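Allergen Bos d 2 (Bos taurus, PDB 4WFV) probably carries pheromones or other small odorous molecules, as a secreted lipocalin of cattle dander that is also a major allergen. Local coordinates at residues I91-E95 and N96-T100; Y56-Q60 and G61-L65. All coordinates share one frame; numbering follows the deposited sequence. Where two conformers were deposited one is given.

Contact 1: residues I91-E95 and N96-T100; sequences IHVSE and NMLVT
Ile91 meets Val99 twice over: its backbone N gives a 2.9 Å hydrogen bond to Val99 O, and its CD1 methyl lies 3.8 Å from Val99 CG1. The torsion that sets CG1 between the backbone N and the carbonyl carbon (chi1 59°) swings this branch over Val99. His92 N also turns to Val99 O, though weakly, so Ile91 and His92 together face one residue, a classic beta bulge in the hairpin joining strands 85-93 and 97-105. The same pair is completed by Val99 N, bonded to His92 O at a nearly straight 170°; regular pairing starts at Val93 and Leu98. The His92 imidazole, its CG anti to the backbone N (chi1 -179°), leans toward the turn and meets the extended Met97 chain at about a right angle; Met97 SD is 3.9 Å from His92 CE1 and stands obliquely to the ring. Leu134 of helix 125-137 touches Ile91, His92 and Val99, so the helix packs on this side of the hairpin. Val93 points to the other side, where its CG2 lies 3.8 Å from Leu98 CG, the two side chains running side by side. Beta-branched Val93 is at home in an extended strand and touches Lys11; the longer Leu98 is buried and reaches Trp16. Ser94 closes the strand pairing through N to Met97 O at 2.8 Å, while its small hydroxyl folds back into the turn: Ser94 OG accepts Asn96 N at 3.3 Å and, weakly, Met97 N. Glu95, at the exposed bend, sends its carboxylate away to a salt bridge with Lys11. The chemistry implies a turn tied by a serine oxygen and a mainly apolar flank of Ile91, Val99 and Met97, joined by the His92 ring, against which helix 125-137 packs; His92 ND1, covered by this contact, has no polar partner in the model.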
loop_
_atom_site.group_PDB
_atom_site.type_symbol
_atom_site.label_atom_id
_atom_site.label_comp_id
_atom_site.label_asym_id
_atom_site.label_seq_id
_atom_site.Cartn_x
_atom_site.Cartn_y
_atom_site.Cartn_z
ATOM N N ILE A 91 -6.649 5.572 3.449
ATOM C CA ILE A 91 -7.412 6.732 2.981
ATOM C C ILE A 91 -8.722 6.335 2.299
ATOM O O ILE A 91 -9.576 7.189 2.019
ATOM C CB ILE A 91 -6.568 7.660 2.075
ATOM C CG1 ILE A 91 -6.047 6.918 0.837
ATOM C CG2 ILE A 91 -5.413 8.253 2.863
ATOM C CD1 ILE A 91 -5.503 7.850 -0.239
ATOM N N HIS A 92 -8.899 5.043 2.057
ATOM C CA HIS A 92 -10.161 4.543 1.517
ATOM C C HIS A 92 -10.232 3.059 1.774
ATOM O O HIS A 92 -9.251 2.359 1.610
ATOM C CB HIS A 92 -10.256 4.809 0.010
ATOM C CG HIS A 92 -11.537 4.338 -0.605
ATOM N ND1 HIS A 92 -11.695 3.073 -1.128
ATOM C CD2 HIS A 92 -12.721 4.969 -0.778
ATOM C CE1 HIS A 92 -12.927 2.942 -1.592
ATOM N NE2 HIS A 92 -13.567 4.080 -1.397
ATOM N N VAL A 93 -11.381 2.573 2.212
ATOM C CA VAL A 93 -11.549 1.146 2.374
ATOM C C VAL A 93 -13.012 0.757 2.236
ATOM O O VAL A 93 -13.908 1.438 2.733
ATOM C CB VAL A 93 -10.898 0.616 3.682
ATOM C CG1 VAL A 93 -11.665 1.100 4.918
ATOM C CG2 VAL A 93 -10.823 -0.892 3.635
ATOM N N SER A 94 -13.231 -0.318 1.496
ATOM C CA SER A 94 -14.567 -0.843 1.247
ATOM C C SER A 94 -14.462 -2.354 1.313
ATOM O O SER A 94 -13.410 -2.904 1.647
ATOM C CB SER A 94 -15.062 -0.419 -0.135
ATOM O OG SER A 94 -14.316 -1.061 -1.158
ATOM N N GLU A 95 -15.555 -3.035 0.990
ATOM C CA GLU A 95 -15.538 -4.487 0.992
ATOM C C GLU A 95 -14.504 -5.052 0.014
ATOM O O GLU A 95 -13.902 -6.093 0.280
ATOM C CB GLU A 95 -16.934 -5.040 0.678
ATOM C CG GLU A 95 -17.907 -4.968 1.849
ATOM C CD GLU A 95 -17.473 -5.835 3.016
ATOM O OE1 GLU A 95 -16.806 -6.865 2.778
ATOM O OE2 GLU A 95 -17.792 -5.485 4.171
ATOM N N ASN A 96 -14.279 -4.353 -1.097
ATOM C CA ASN A 96 -13.462 -4.909 -2.174
ATOM C C ASN A 96 -12.166 -4.174 -2.493
ATOM O O ASN A 96 -11.378 -4.646 -3.318
ATOM C CB ASN A 96 -14.291 -5.026 -3.455
ATOM C CG ASN A 96 -15.446 -5.996 -3.311
ATOM O OD1 ASN A 96 -16.595 -5.648 -3.572
ATOM N ND2 ASN A 96 -15.146 -7.218 -2.879
ATOM N N MET A 97 -11.944 -3.037 -1.841
ATOM C CA MET A 97 -10.865 -2.134 -2.225
ATOM C C MET A 97 -10.279 -1.421 -1.014
ATOM O O MET A 97 -11.008 -1.061 -0.081
ATOM C CB MET A 97 -11.439 -1.123 -3.213
ATOM C CG MET A 97 -10.529 -0.040 -3.653
ATOM S SD MET A 97 -11.468 1.117 -4.695
ATOM C CE MET A 97 -10.082 2.140 -5.166
ATOM N N LEU A 98 -8.965 -1.215 -1.018
ATOM C CA LEU A 98 -8.315 -0.499 0.066
ATOM C C LEU A 98 -7.223 0.351 -0.556
ATOM O O LEU A 98 -6.461 -0.138 -1.393
ATOM C CB LEU A 98 -7.717 -1.481 1.087
ATOM C CG LEU A 98 -7.179 -0.902 2.411
ATOM C CD1 LEU A 98 -7.114 -1.984 3.494
ATOM C CD2 LEU A 98 -5.818 -0.247 2.226
ATOM N N VAL A 99 -7.159 1.626 -0.178
ATOM C CA VAL A 99 -6.103 2.505 -0.689
ATOM C C VAL A 99 -5.290 3.054 0.475
ATOM O O VAL A 99 -5.853 3.587 1.432
ATOM C CB VAL A 99 -6.663 3.677 -1.525
ATOM C CG1 VAL A 99 -5.518 4.515 -2.086
ATOM C CG2 VAL A 99 -7.517 3.160 -2.681
ATOM N N THR A 100 -3.972 2.912 0.388
ATOM C CA THR A 100 -3.057 3.490 1.364
ATOM C C THR A 100 -2.370 4.700 0.767
ATOM O O THR A 100 -2.196 4.794 -0.451
ATOM C CB THR A 100 -1.946 2.510 1.787
ATOM O OG1 THR A 100 -1.082 2.253 0.669
ATOM C CG2 THR A 100 -2.534 1.209 2.303
#

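Contact 2: residues Y56-Q60 and G61-L65; sequences YLKDQ and GTCLL
Tyr56 lies against Cys63 and Leu65 across a beta hairpin with a two-residue loop, its type I' turn running from Asp59 to Thr62 and linking strands 50-59 and 62-74 of the lipocalin barrel. Tyr56 CB sits 3.9 Å from Leu64 O. With CG anti to the carbonyl carbon (chi1 -76°), the ring leans across the neighbouring strand: Tyr56 CD1 lies 3.5 Å from Leu65 N, by the backbone linking Leu64 and Leu65, and 3.7 Å from Cys63 CB, while Tyr56 CE1 touches Leu65 CB at 3.6 Å. Farther out, CE2 and CZ lie beneath Leu65 CD1, a CH-pi contact centred on the ring face, and even Tyr56 OH is 4.1 Å from Leu65 CD1. A broad flat ring suits this place because it can span from Cys63 to Leu65, next-but-one neighbours on the same face. Cys63 SG stands obliquely to the ring and is bonded to Cys154, which pins the C-terminal segment here; Lys58, on the same side, reaches Asn153 and Thr151 O with its amine. At the turn, Gly61 has a positive phi at which a CB would clash with Gln60 O. Asp59 N bonds Thr62 O, while the return bond from Thr62 N, 3.1 Å long, reaches Asp59 O from above the carbonyl plane, 67° out of it.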
loop_
_atom_site.group_PDB
_atom_site.type_symbol
_atom_site.label_atom_id
_atom_site.label_comp_id
_atom_site.label_asym_id
_atom_site.label_seq_id
_atom_site.Cartn_x
_atom_site.Cartn_y
_atom_site.Cartn_z
ATOM N N TYR A 56 5.220 -9.935 0.066
ATOM C CA TYR A 56 6.476 -10.329 -0.573
ATOM C C TYR A 56 7.269 -9.134 -1.076
ATOM O O TYR A 56 6.709 -8.149 -1.566
ATOM C CB TYR A 56 6.238 -11.279 -1.751
ATOM C CG TYR A 56 5.898 -12.691 -1.355
ATOM C CD1 TYR A 56 6.896 -13.587 -0.985
ATOM C CD2 TYR A 56 4.578 -13.132 -1.348
ATOM C CE1 TYR A 56 6.590 -14.876 -0.633
ATOM C CE2 TYR A 56 4.264 -14.417 -0.990
ATOM C CZ TYR A 56 5.276 -15.285 -0.634
ATOM O OH TYR A 56 4.943 -16.568 -0.275
ATOM N N LEU A 57 8.586 -9.240 -0.943
ATOM C CA LEU A 57 9.527 -8.327 -1.569
ATOM C C LEU A 57 10.389 -9.209 -2.458
ATOM O O LEU A 57 10.802 -10.287 -2.031
ATOM C CB LEU A 57 10.382 -7.655 -0.495
ATOM C CG LEU A 57 11.495 -6.698 -0.907
ATOM C CD1 LEU A 57 10.916 -5.391 -1.446
ATOM C CD2 LEU A 57 12.399 -6.438 0.292
ATOM N N LYS A 58 10.639 -8.790 -3.693
ATOM C CA LYS A 58 11.562 -9.539 -4.548
ATOM C C LYS A 58 12.989 -9.031 -4.432
ATOM O O LYS A 58 13.238 -7.831 -4.529
ATOM C CB LYS A 58 11.143 -9.477 -6.013
ATOM C CG LYS A 58 9.892 -10.237 -6.362
ATOM C CD LYS A 58 9.790 -10.326 -7.874
ATOM C CE LYS A 58 8.373 -10.523 -8.334
ATOM N NZ LYS A 58 8.306 -10.521 -9.823
ATOM N N ASP A 59 13.924 -9.955 -4.247
ATOM C CA ASP A 59 15.340 -9.614 -4.258
ATOM C C ASP A 59 16.040 -10.374 -5.383
ATOM O O ASP A 59 16.232 -11.585 -5.297
ATOM C CB ASP A 59 15.973 -9.938 -2.905
ATOM C CG ASP A 59 17.407 -9.454 -2.799
ATOM O OD1 ASP A 59 18.208 -9.744 -3.711
ATOM O OD2 ASP A 59 17.732 -8.775 -1.802
ATOM N N GLN A 60 16.405 -9.650 -6.439
ATOM C CA GLN A 60 17.061 -10.239 -7.606
ATOM C C GLN A 60 16.237 -11.376 -8.205
ATOM O O GLN A 60 16.786 -12.386 -8.646
ATOM C CB GLN A 60 18.469 -10.734 -7.252
ATOM C CG GLN A 60 19.436 -9.640 -6.804
ATOM C CD GLN A 60 19.934 -8.774 -7.951
ATOM O OE1 GLN A 60 19.751 -9.104 -9.124
ATOM N NE2 GLN A 60 20.573 -7.658 -7.613
ATOM N N GLY A 61 14.918 -11.210 -8.220
ATOM C CA GLY A 61 14.036 -12.203 -8.808
ATOM C C GLY A 61 13.445 -13.199 -7.826
ATOM O O GLY A 61 12.509 -13.924 -8.164
ATOM N N THR A 62 13.982 -13.235 -6.611
ATOM C CA THR A 62 13.530 -14.181 -5.592
ATOM C C THR A 62 12.542 -13.553 -4.600
ATOM O O THR A 62 12.794 -12.481 -4.052
ATOM C CB THR A 62 14.720 -14.776 -4.822
ATOM O OG1 THR A 62 15.615 -15.406 -5.748
ATOM C CG2 THR A 62 14.239 -15.802 -3.806
ATOM N N CYS A 63 11.433 -14.245 -4.358
ATOM C CA CYS A 63 10.355 -13.733 -3.512
ATOM C C CYS A 63 10.617 -13.987 -2.028
ATOM O O CYS A 63 10.750 -15.134 -1.605
ATOM C CB CYS A 63 9.017 -14.375 -3.912
ATOM S SG CYS A 63 8.399 -13.928 -5.560
ATOM N N LEU A 64 10.677 -12.918 -1.237
ATOM C CA LEU A 64 10.893 -13.030 0.201
ATOM C C LEU A 64 9.646 -12.611 0.980
ATOM O O LEU A 64 9.175 -11.473 0.854
ATOM C CB LEU A 64 12.090 -12.175 0.628
ATOM C CG LEU A 64 13.422 -12.500 -0.056
ATOM C CD1 LEU A 64 14.463 -11.448 0.275
ATOM C CD2 LEU A 64 13.906 -13.886 0.345
ATOM N N LEU A 65 9.112 -13.532 1.781
ATOM C CA LEU A 65 7.936 -13.268 2.603
ATOM C C LEU A 65 8.301 -12.509 3.881
ATOM O O LEU A 65 9.087 -12.984 4.706
ATOM C CB LEU A 65 7.197 -14.567 2.952
ATOM C CG LEU A 65 5.821 -14.419 3.613
ATOM C CD1 LEU A 65 4.861 -13.697 2.688
ATOM C CD2 LEU A 65 5.233 -15.772 4.044
#

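How the contacts relate
Both contacts are hairpin turns in the same antiparallel sheet, yet they lie on opposite sides of the chain's centre, with their centres 25 Å apart and no touch between them. Contact 1 is partly buried and joins strands 85-93 and 97-105, with helix 125-137 packed on one side; contact 2 is a surface feature joining strands 50-59 and 62-74. The turns differ accordingly. In 91-100 a side-chain hydroxyl ties the bend and a bulge interrupts the pairing, whereas in 56-65 the pairing is regular and Gln60 and Gly61, both at positive phi, make the tight reversal. Each sets sulfur beside a ring, but methionine serves packing, while the cysteine is a covalent anchor for the C-terminal segment.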